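Local coordinates for beta-lactamase Rm3 (Uncultured bacterium, PDB 5IQK), which hydrolyses beta-lactam antibiotics as a zinc-dependent enzyme of metallo-beta-lactamase subclass B3, and so probably gives resistance to them, at residues P153-G158 against S180-S185; L219-A222 against A226-L229; H206-L211 against A255-L260; S102-L107 against K129-A134. One frame throughout, in Å; residues are numbered along the deposited sequence.

Interaction 1 (P153-G158 against S180-S185); sequences PGHTPG and SINAVS. With ZN (zinc ion), chain C.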
# COMPACT_ATOMS: atom_id res chain seq x y z
N PRO A 153 4.77 5.00 -9.61
CA PRO A 153 5.91 4.09 -9.75
C PRO A 153 7.24 4.69 -9.28
O PRO A 153 7.31 5.88 -8.93
CB PRO A 153 5.95 3.81 -11.26
CG PRO A 153 5.44 5.07 -11.86
CD PRO A 153 4.36 5.57 -10.91
N GLY A 154 8.28 3.87 -9.30
CA GLY A 154 9.62 4.31 -8.92
C GLY A 154 10.28 3.27 -8.04
O GLY A 154 11.34 2.73 -8.37
N HIS A 155 9.65 2.97 -6.90
CA HIS A 155 10.08 1.87 -6.06
C HIS A 155 9.88 0.56 -6.82
O HIS A 155 10.68 -0.37 -6.68
CB HIS A 155 9.30 1.90 -4.73
CG HIS A 155 9.47 0.68 -3.88
ND1 HIS A 155 10.52 0.50 -3.01
CD2 HIS A 155 8.68 -0.42 -3.73
CE1 HIS A 155 10.39 -0.66 -2.39
NE2 HIS A 155 9.27 -1.23 -2.79
N THR A 156 8.82 0.51 -7.62
CA THR A 156 8.62 -0.52 -8.66
C THR A 156 8.00 0.16 -9.87
O THR A 156 7.46 1.27 -9.73
CB THR A 156 7.69 -1.67 -8.21
OG1 THR A 156 6.36 -1.17 -8.04
CG2 THR A 156 8.15 -2.31 -6.91
N PRO A 157 8.08 -0.46 -11.06
CA PRO A 157 7.47 0.17 -12.23
C PRO A 157 5.97 0.25 -12.13
O PRO A 157 5.36 1.01 -12.90
CB PRO A 157 7.87 -0.75 -13.38
CG PRO A 157 9.14 -1.36 -12.91
CD PRO A 157 8.95 -1.59 -11.44
N GLY A 158 5.38 -0.53 -11.23
CA GLY A 158 3.93 -0.64 -11.18
C GLY A 158 3.22 -0.02 -9.99
O GLY A 158 2.03 -0.26 -9.78
N SER A 180 4.79 2.71 -1.41
CA SER A 180 6.23 2.91 -1.22
C SER A 180 6.80 3.72 -2.36
O SER A 180 6.50 3.44 -3.51
CB SER A 180 6.95 1.57 -1.15
OG SER A 180 6.46 0.77 -0.10
N ILE A 181 7.62 4.72 -2.03
CA ILE A 181 8.36 5.50 -3.03
C ILE A 181 9.83 5.61 -2.62
O ILE A 181 10.53 6.55 -3.02
CB ILE A 181 7.76 6.90 -3.21
CG1 ILE A 181 7.56 7.58 -1.86
CG2 ILE A 181 6.43 6.82 -3.95
CD1 ILE A 181 7.16 9.03 -1.95
N ASN A 182 10.29 4.65 -1.82
CA ASN A 182 11.67 4.66 -1.38
C ASN A 182 12.57 3.94 -2.39
O ASN A 182 12.28 2.82 -2.84
CB ASN A 182 11.80 4.05 0.03
CG ASN A 182 11.27 2.61 0.14
OD1 ASN A 182 10.31 2.21 -0.52
ND2 ASN A 182 11.90 1.83 1.02
N ALA A 183 13.66 4.62 -2.75
CA ALA A 183 14.64 4.08 -3.70
C ALA A 183 15.56 3.06 -3.02
O ALA A 183 16.72 3.37 -2.67
CB ALA A 183 15.46 5.21 -4.33
N VAL A 184 15.02 1.87 -2.81
CA VAL A 184 15.78 0.74 -2.29
C VAL A 184 15.68 -0.39 -3.31
O VAL A 184 14.75 -0.43 -4.12
CB VAL A 184 15.26 0.27 -0.93
CG1 VAL A 184 15.27 1.41 0.06
CG2 VAL A 184 13.83 -0.26 -1.08
N SER A 185 16.65 -1.30 -3.28
CA SER A 185 16.76 -2.35 -4.31
C SER A 185 17.62 -3.51 -3.82
O SER A 185 18.16 -3.47 -2.72
CB SER A 185 17.39 -1.77 -5.58
OG SER A 185 18.76 -1.49 -5.33
ZN ZN C . 8.21 -2.92 -2.32
O HOH W 1 12.37 -1.75 -4.83
O HOH W 2 6.77 3.51 -6.27
O HOH W 3 7.91 -1.36 -0.29
O HOH W 4 8.49 -3.60 -0.58

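Interaction 2 (L219-A222 against A226-L229); sequences LISA and ASQL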
# COMPACT_ATOMS: atom_id res chain seq x y z
N LEU A 219 -3.24 10.07 6.04
CA LEU A 219 -2.29 9.26 5.28
C LEU A 219 -2.01 7.92 5.94
O LEU A 219 -1.71 7.84 7.14
CB LEU A 219 -0.98 10.03 5.10
CG LEU A 219 0.19 9.25 4.46
CD1 LEU A 219 -0.19 8.88 3.03
CD2 LEU A 219 1.49 10.04 4.50
N ILE A 220 -2.10 6.86 5.14
CA ILE A 220 -1.55 5.56 5.51
C ILE A 220 -0.52 5.16 4.44
O ILE A 220 -0.86 5.06 3.25
CB ILE A 220 -2.62 4.46 5.62
CG1 ILE A 220 -3.74 4.88 6.58
CG2 ILE A 220 -1.98 3.16 6.08
CD1 ILE A 220 -4.93 5.51 5.88
N SER A 221 0.72 4.94 4.84
CA SER A 221 1.75 4.48 3.89
C SER A 221 1.83 2.95 3.89
O SER A 221 1.61 2.31 4.92
CB SER A 221 3.11 5.08 4.24
OG SER A 221 3.38 4.91 5.62
N ALA A 222 2.18 2.39 2.73
CA ALA A 222 2.25 0.94 2.55
C ALA A 222 3.10 0.28 3.64
O ALA A 222 2.75 -0.78 4.15
CB ALA A 222 2.79 0.60 1.16
N ALA A 226 6.52 4.64 7.85
CA ALA A 226 6.92 5.73 6.95
C ALA A 226 5.93 6.90 7.02
O ALA A 226 6.19 7.98 6.48
CB ALA A 226 7.04 5.24 5.52
N SER A 227 4.80 6.70 7.68
CA SER A 227 3.87 7.80 7.93
C SER A 227 3.65 7.97 9.42
O SER A 227 2.65 8.56 9.85
CB SER A 227 2.53 7.58 7.21
OG SER A 227 1.83 6.45 7.70
N GLN A 228 4.58 7.45 10.22
CA GLN A 228 4.55 7.59 11.68
C GLN A 228 3.25 7.08 12.30
O GLN A 228 2.71 7.68 13.25
CB GLN A 228 4.77 9.04 12.11
CG GLN A 228 6.08 9.65 11.60
CD GLN A 228 5.94 10.18 10.18
OE1 GLN A 228 4.94 10.81 9.85
NE2 GLN A 228 6.94 9.89 9.33
N LEU A 229 2.74 5.97 11.77
CA LEU A 229 1.42 5.50 12.20
C LEU A 229 1.39 5.10 13.66
O LEU A 229 0.36 5.25 14.33
CB LEU A 229 0.94 4.34 11.33
CG LEU A 229 -0.52 3.90 11.54
CD1 LEU A 229 -1.47 5.08 11.34
CD2 LEU A 229 -0.89 2.77 10.60

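Interaction 3 (H206-L211 against A255-L260); sequences HSFETL and AAARTL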
# COMPACT_ATOMS: atom_id res chain seq x y z
N HIS A 206 8.13 12.06 -10.96
CA HIS A 206 6.75 12.36 -11.28
C HIS A 206 5.84 11.89 -10.13
O HIS A 206 4.81 12.51 -9.86
CB HIS A 206 6.35 11.76 -12.63
CG HIS A 206 5.00 12.20 -13.12
ND1 HIS A 206 4.79 13.40 -13.76
CD2 HIS A 206 3.79 11.58 -13.08
CE1 HIS A 206 3.52 13.52 -14.07
NE2 HIS A 206 2.89 12.43 -13.68
N SER A 207 6.20 10.77 -9.50
CA SER A 207 5.46 10.27 -8.33
C SER A 207 5.56 11.24 -7.16
O SER A 207 4.57 11.50 -6.48
CB SER A 207 5.96 8.88 -7.90
OG SER A 207 5.59 7.92 -8.87
N PHE A 208 6.76 11.78 -6.92
CA PHE A 208 6.95 12.84 -5.92
C PHE A 208 5.99 14.01 -6.18
O PHE A 208 5.37 14.53 -5.25
CB PHE A 208 8.40 13.35 -5.93
CG PHE A 208 9.43 12.33 -5.49
CD1 PHE A 208 9.08 11.18 -4.81
CD2 PHE A 208 10.77 12.55 -5.77
CE1 PHE A 208 10.05 10.26 -4.42
CE2 PHE A 208 11.74 11.65 -5.38
CZ PHE A 208 11.39 10.49 -4.70
N GLU A 209 5.89 14.42 -7.44
CA GLU A 209 5.01 15.51 -7.83
C GLU A 209 3.55 15.15 -7.59
O GLU A 209 2.77 15.97 -7.11
CB GLU A 209 5.21 15.81 -9.32
CG GLU A 209 6.56 16.37 -9.69
CD GLU A 209 6.83 16.26 -11.18
OE1 GLU A 209 5.91 15.85 -11.91
OE2 GLU A 209 7.95 16.63 -11.61
N THR A 210 3.18 13.92 -7.94
CA THR A 210 1.81 13.45 -7.82
C THR A 210 1.36 13.41 -6.36
O THR A 210 0.31 13.95 -6.00
CB THR A 210 1.65 12.04 -8.42
OG1 THR A 210 1.82 12.11 -9.84
CG2 THR A 210 0.27 11.48 -8.11
N LEU A 211 2.17 12.78 -5.53
CA LEU A 211 1.79 12.57 -4.15
C LEU A 211 1.77 13.87 -3.36
O LEU A 211 0.88 14.07 -2.53
CB LEU A 211 2.71 11.55 -3.48
CG LEU A 211 2.43 10.07 -3.80
CD1 LEU A 211 3.57 9.18 -3.34
CD2 LEU A 211 1.12 9.64 -3.13
N ALA A 255 8.87 14.62 0.87
CA ALA A 255 10.11 15.27 1.25
C ALA A 255 11.14 14.25 1.75
O ALA A 255 12.31 14.30 1.37
CB ALA A 255 9.86 16.33 2.30
N ALA A 256 10.68 13.30 2.58
CA ALA A 256 11.56 12.26 3.12
C ALA A 256 12.09 11.33 2.04
O ALA A 256 13.25 10.91 2.07
CB ALA A 256 10.82 11.47 4.20
N ALA A 257 11.23 11.01 1.08
CA ALA A 257 11.59 10.14 -0.03
C ALA A 257 12.58 10.84 -0.96
O ALA A 257 13.46 10.19 -1.53
CB ALA A 257 10.36 9.70 -0.79
N ARG A 258 12.44 12.15 -1.11
CA ARG A 258 13.37 12.93 -1.93
C ARG A 258 14.76 12.89 -1.32
O ARG A 258 15.77 12.76 -2.03
CB ARG A 258 12.93 14.38 -2.06
CG ARG A 258 11.85 14.60 -3.08
CD ARG A 258 11.66 16.08 -3.35
NE ARG A 258 10.81 16.26 -4.52
CZ ARG A 258 9.61 16.83 -4.50
NH1 ARG A 258 8.92 16.93 -5.62
NH2 ARG A 258 9.13 17.33 -3.37
N THR A 259 14.80 13.06 0.00
CA THR A 259 16.03 13.02 0.76
C THR A 259 16.73 11.68 0.59
O THR A 259 17.94 11.63 0.35
CB THR A 259 15.76 13.29 2.25
OG1 THR A 259 15.25 14.62 2.39
CG2 THR A 259 17.03 13.17 3.06
N LEU A 260 15.95 10.61 0.72
CA LEU A 260 16.48 9.26 0.52
C LEU A 260 17.03 9.12 -0.91
O LEU A 260 18.13 8.61 -1.10
CB LEU A 260 15.39 8.22 0.81
CG LEU A 260 15.69 6.72 0.71
CD1 LEU A 260 14.71 5.92 1.55
CD2 LEU A 260 15.67 6.20 -0.71

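Interaction 4 (S102-L107 against K129-A134); sequences SAALDL and KDMRLA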
# COMPACT_ATOMS: atom_id res chain seq x y z
N SER A 102 1.36 -3.09 -14.75
CA SER A 102 2.68 -3.65 -14.44
C SER A 102 2.62 -4.56 -13.20
O SER A 102 3.14 -5.67 -13.24
CB SER A 102 3.71 -2.54 -14.24
OG SER A 102 4.93 -3.08 -13.78
N ALA A 103 2.00 -4.10 -12.12
CA ALA A 103 1.91 -4.93 -10.91
C ALA A 103 1.12 -6.22 -11.19
O ALA A 103 1.42 -7.28 -10.64
CB ALA A 103 1.26 -4.14 -9.76
N ALA A 104 0.11 -6.12 -12.05
CA ALA A 104 -0.74 -7.28 -12.34
C ALA A 104 0.06 -8.41 -12.98
O ALA A 104 -0.28 -9.58 -12.83
CB ALA A 104 -1.89 -6.88 -13.25
N LEU A 105 1.09 -8.04 -13.72
CA LEU A 105 1.99 -9.04 -14.29
C LEU A 105 2.70 -9.80 -13.17
O LEU A 105 2.81 -11.03 -13.23
CB LEU A 105 3.00 -8.41 -15.23
CG LEU A 105 2.47 -7.82 -16.53
CD1 LEU A 105 3.60 -7.11 -17.26
CD2 LEU A 105 1.86 -8.91 -17.40
N ASP A 106 3.17 -9.07 -12.16
CA ASP A 106 3.79 -9.72 -11.00
C ASP A 106 2.79 -10.63 -10.28
O ASP A 106 3.09 -11.79 -9.97
CB ASP A 106 4.33 -8.70 -9.98
CG ASP A 106 5.34 -7.74 -10.57
OD1 ASP A 106 5.89 -8.03 -11.65
OD2 ASP A 106 5.58 -6.70 -9.94
N LEU A 107 1.60 -10.10 -10.01
CA LEU A 107 0.57 -10.84 -9.27
C LEU A 107 0.19 -12.13 -9.98
O LEU A 107 0.03 -13.17 -9.33
CB LEU A 107 -0.67 -9.98 -9.06
CG LEU A 107 -0.71 -9.10 -7.81
CD1 LEU A 107 0.51 -8.18 -7.69
CD2 LEU A 107 -2.01 -8.31 -7.79
N LYS A 129 -5.34 -15.11 -9.18
CA LYS A 129 -6.08 -15.71 -10.28
C LYS A 129 -6.87 -14.69 -11.11
O LYS A 129 -6.77 -14.67 -12.33
CB LYS A 129 -7.00 -16.80 -9.69
CG LYS A 129 -7.50 -17.87 -10.65
CD LYS A 129 -8.54 -18.77 -9.96
CE LYS A 129 -8.77 -20.06 -10.74
NZ LYS A 129 -9.97 -20.81 -10.28
N ASP A 130 -7.66 -13.86 -10.44
CA ASP A 130 -8.61 -12.98 -11.13
C ASP A 130 -8.37 -11.51 -10.81
O ASP A 130 -8.38 -11.11 -9.65
CB ASP A 130 -10.03 -13.38 -10.79
CG ASP A 130 -10.34 -14.80 -11.19
OD1 ASP A 130 -10.14 -15.14 -12.38
OD2 ASP A 130 -10.77 -15.59 -10.32
N MET A 131 -8.17 -10.70 -11.85
CA MET A 131 -7.76 -9.31 -11.65
C MET A 131 -8.42 -8.29 -12.56
O MET A 131 -8.89 -8.62 -13.64
CB MET A 131 -6.25 -9.21 -11.81
CG MET A 131 -5.48 -9.85 -10.68
SD MET A 131 -3.74 -9.54 -10.88
CE MET A 131 -3.35 -10.65 -12.23
N ARG A 132 -8.45 -7.04 -12.11
CA ARG A 132 -8.89 -5.92 -12.94
C ARG A 132 -7.77 -4.89 -13.01
O ARG A 132 -7.16 -4.57 -12.00
CB ARG A 132 -10.17 -5.29 -12.38
CG ARG A 132 -11.36 -6.23 -12.35
CD ARG A 132 -11.62 -6.78 -13.75
NE ARG A 132 -12.67 -7.79 -13.77
CZ ARG A 132 -13.97 -7.51 -13.91
NH1 ARG A 132 -14.36 -6.25 -14.02
NH2 ARG A 132 -14.86 -8.49 -13.93
N LEU A 133 -7.50 -4.36 -14.19
CA LEU A 133 -6.40 -3.42 -14.30
C LEU A 133 -6.81 -2.03 -13.82
O LEU A 133 -7.87 -1.52 -14.20
CB LEU A 133 -5.90 -3.36 -15.74
CG LEU A 133 -5.34 -4.70 -16.23
CD1 LEU A 133 -4.81 -4.57 -17.65
CD2 LEU A 133 -4.25 -5.19 -15.30
N ALA A 134 -5.97 -1.43 -12.98
CA ALA A 134 -6.19 -0.08 -12.47
C ALA A 134 -5.18 0.88 -13.09
O ALA A 134 -3.99 0.81 -12.81
CB ALA A 134 -6.06 -0.06 -10.95

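Interaction 1 (P153-G158 against S180-S185)
His155 and Ile181 mark the closest backbone approach of two irregular loop segments, 153-158 and 180-185, with CA atoms 5.0 Å apart. Ala183 centres an inverse gamma turn in the second loop. His155 carries the contact. Its CG lies anti to the backbone N (chi1 169°), which sends the ring across to 180-185. ND1 donates to the backbone O of Asn182 over 2.9 Å, and the N-H...O angle is 161°. The acceptor lies in the ring plane, and the donor lies in the carbonyl plane. This leaves NE2 for the zinc ion, at 2.0 Å. The carbonyl thus acts as a second-shell partner that fixes the ring's rotation and may make NE2 a stronger ligand. Ser180 CB packs over one face of the imidazole, 3.8 Å from its centroid, in a CH-pi contact. At the edge, Val184 CG2 lies 3.7 Å from His155 CE1. The Asn182 amide runs alongside the ring, their planes 12° apart. One water bridges His155 N to Ser180 O. Another water, 2.6 Å from Ser180 OG, is a more distant ligand of the zinc ion. His77 and His79 complete the protein ligands of this site, the three-histidine zinc site of the metallo-beta-lactamase fold. Behind it, Ile181 packs on Phe208 and Leu211 of helix 200-212 and on Tyr253 and Ala257 of helix 249-269.

Interaction 2 (L219-A222 against A226-L229)
Ser221 and Ser227 meet where strand 219-221 ends and the chain folds back on itself, their CA atoms 5.6 Å apart. Both side chains point across the gap. The hydroxyls are 3.0 Å apart, Ser221 OG to Ser227 OG. In each serine OG sits between the backbone N and the carbonyl carbon, with chi1 49° in Ser221 and 65° in Ser227. This brings the two oxygens together. Ser221 OG donates to the backbone O of His223, in the turn between the segments. Ser227 OG has the backbone O of Pro224 as well as Ser221 OG within reach, so the buried pair is linked to the turn's carbonyls.

Strand 218-221 is an outermost strand of the five-stranded sheet, one of the two sheets of the alpha-beta/beta-alpha fold of this superfamily. It pairs with strand 171-178 through Ile220, whose backbone hydrogen-bonds to Val176 and Ala178. The turn that follows holds His223, a ligand of the second active-site zinc ion. The serine pair thus lies at the base of a metal-bearing turn.

Carbon atoms pack around the hydroxyls. Leu219 CD2 rests 3.8 Å from Ser227 CB. On the side of the turn, Ala226 CB approaches Ser221 OG at 3.7 Å. Tyr253 of helix 249-269 touches Leu219, Ser221 and Ala226. Gln228 is the N-cap residue of helix 229-239. Arg232 of that helix uses NH1 to bond both Leu219 O and Ser227 O.

Interaction 3 (H206-L211 against A255-L260)
Phe208 packs against Ala257 and Arg258 where two helices run side by side, nearly antiparallel, in a partly buried contact. Helix 200-212 supplies the ring and helix 249-269 receives it. The axes of the two segments are 10.5 Å apart at closest approach and cross at -165°. Phe208 and Arg258 have the closest CA atoms, at 7.6 Å.

The Phe208 ring reaches across to the other helix. Its CE1 lies 3.7 Å from Ala257 CB, and the small methyl leaves room for that approach. The arginine side chain starts with CG anti to its own carbonyl carbon (chi1 -79°). Arg258 CG meets the ring at Phe208 CD2, 3.6 Å away, and at CE2. From there the stretched-out chain heads back toward helix 200-212 as the phenylalanine comes the other way. The guanidinium passes on to Phe208 CB.

The pair belongs to a helical layer packed on the five-stranded sheet of the alpha-beta/beta-alpha fold. Phe208 also touches Val254 and Leu261, further residues of helix 249-269. Leu211, one turn on from Phe208, packs on Val254 too and joins the same two helices.

At the guanidinium, Phe208 CB sits over one face, 3.6 Å from Arg258 NH1. The ring and guanidinium planes are 73° apart, far from parallel. The charge is met by Glu212, whose OE1 forms a salt bridge with Arg258 NH2. Glu209 is also near, but its OE2 stays 6.1 Å from Arg258 NH1.

Interaction 4 (S102-L107 against K129-A134)
Met131 wedges its thioether between Ala104 and Leu107 on one side of helix 102-107. The helix and strand 131-133 belong to a beta-alpha-beta unit, strand 96-99, helix 101-109, strand 131-133. The helix is the crossover connection of the unit, running back nearly antiparallel to the edge strand 131-133. The segment axes come within 9.1 Å at closest approach, and their directions are 161° apart.

The hollow on the helix is formed by residues one turn apart. Ala104 gives it a shallow floor, and Leu107 gives it a taller wall. Met131 SD fills the step. It lies 3.6 Å from Leu107 CB and 3.7 Å from Leu107 CD2, with Ala104 CB at 4.0 Å. A second bump comes from Leu133, the next residue but one along the strand. Its CD2 presses on Ala104 CB at 3.6 Å, so the alanine methyl touches both strand side chains, from different directions. Leu107 also leans on Val97 and Ala99 of strand 96-99, which pairs with strand 131-133. The helix thus bears on both strands of the unit. The contact is partly buried, with Leu133 on the exposed side and Leu107 on the inner one. The Met131 chain is extended at chi2 and bends at chi3 (-74°). That bend carries the terminal methyl to the helix backbone, where Met131 CE stops 3.3 Å from Ala104 O.

Interactions 1 and 2 are buried and largely polar, and both serve zinc-bearing loops. Interactions 3 and 4 are partly buried and mainly apolar, and lie farther from the chain's centre. Interactions 1 and 3 are closely joined: loop 180-185 packs on both helices of interaction 3, and Ser207 OG probably bonds to Pro153 O. Helices 200-212 and 249-269 thus back the histidine loop. Interaction 2 is nested in the chain between the segments of interaction 3 and touches interaction 1 through Ser180 and Ala222. Interaction 4 belongs to the other sheet, its centre 24 Å from that of interaction 2. It meets interaction 1 where Ser102 packs on Gly158.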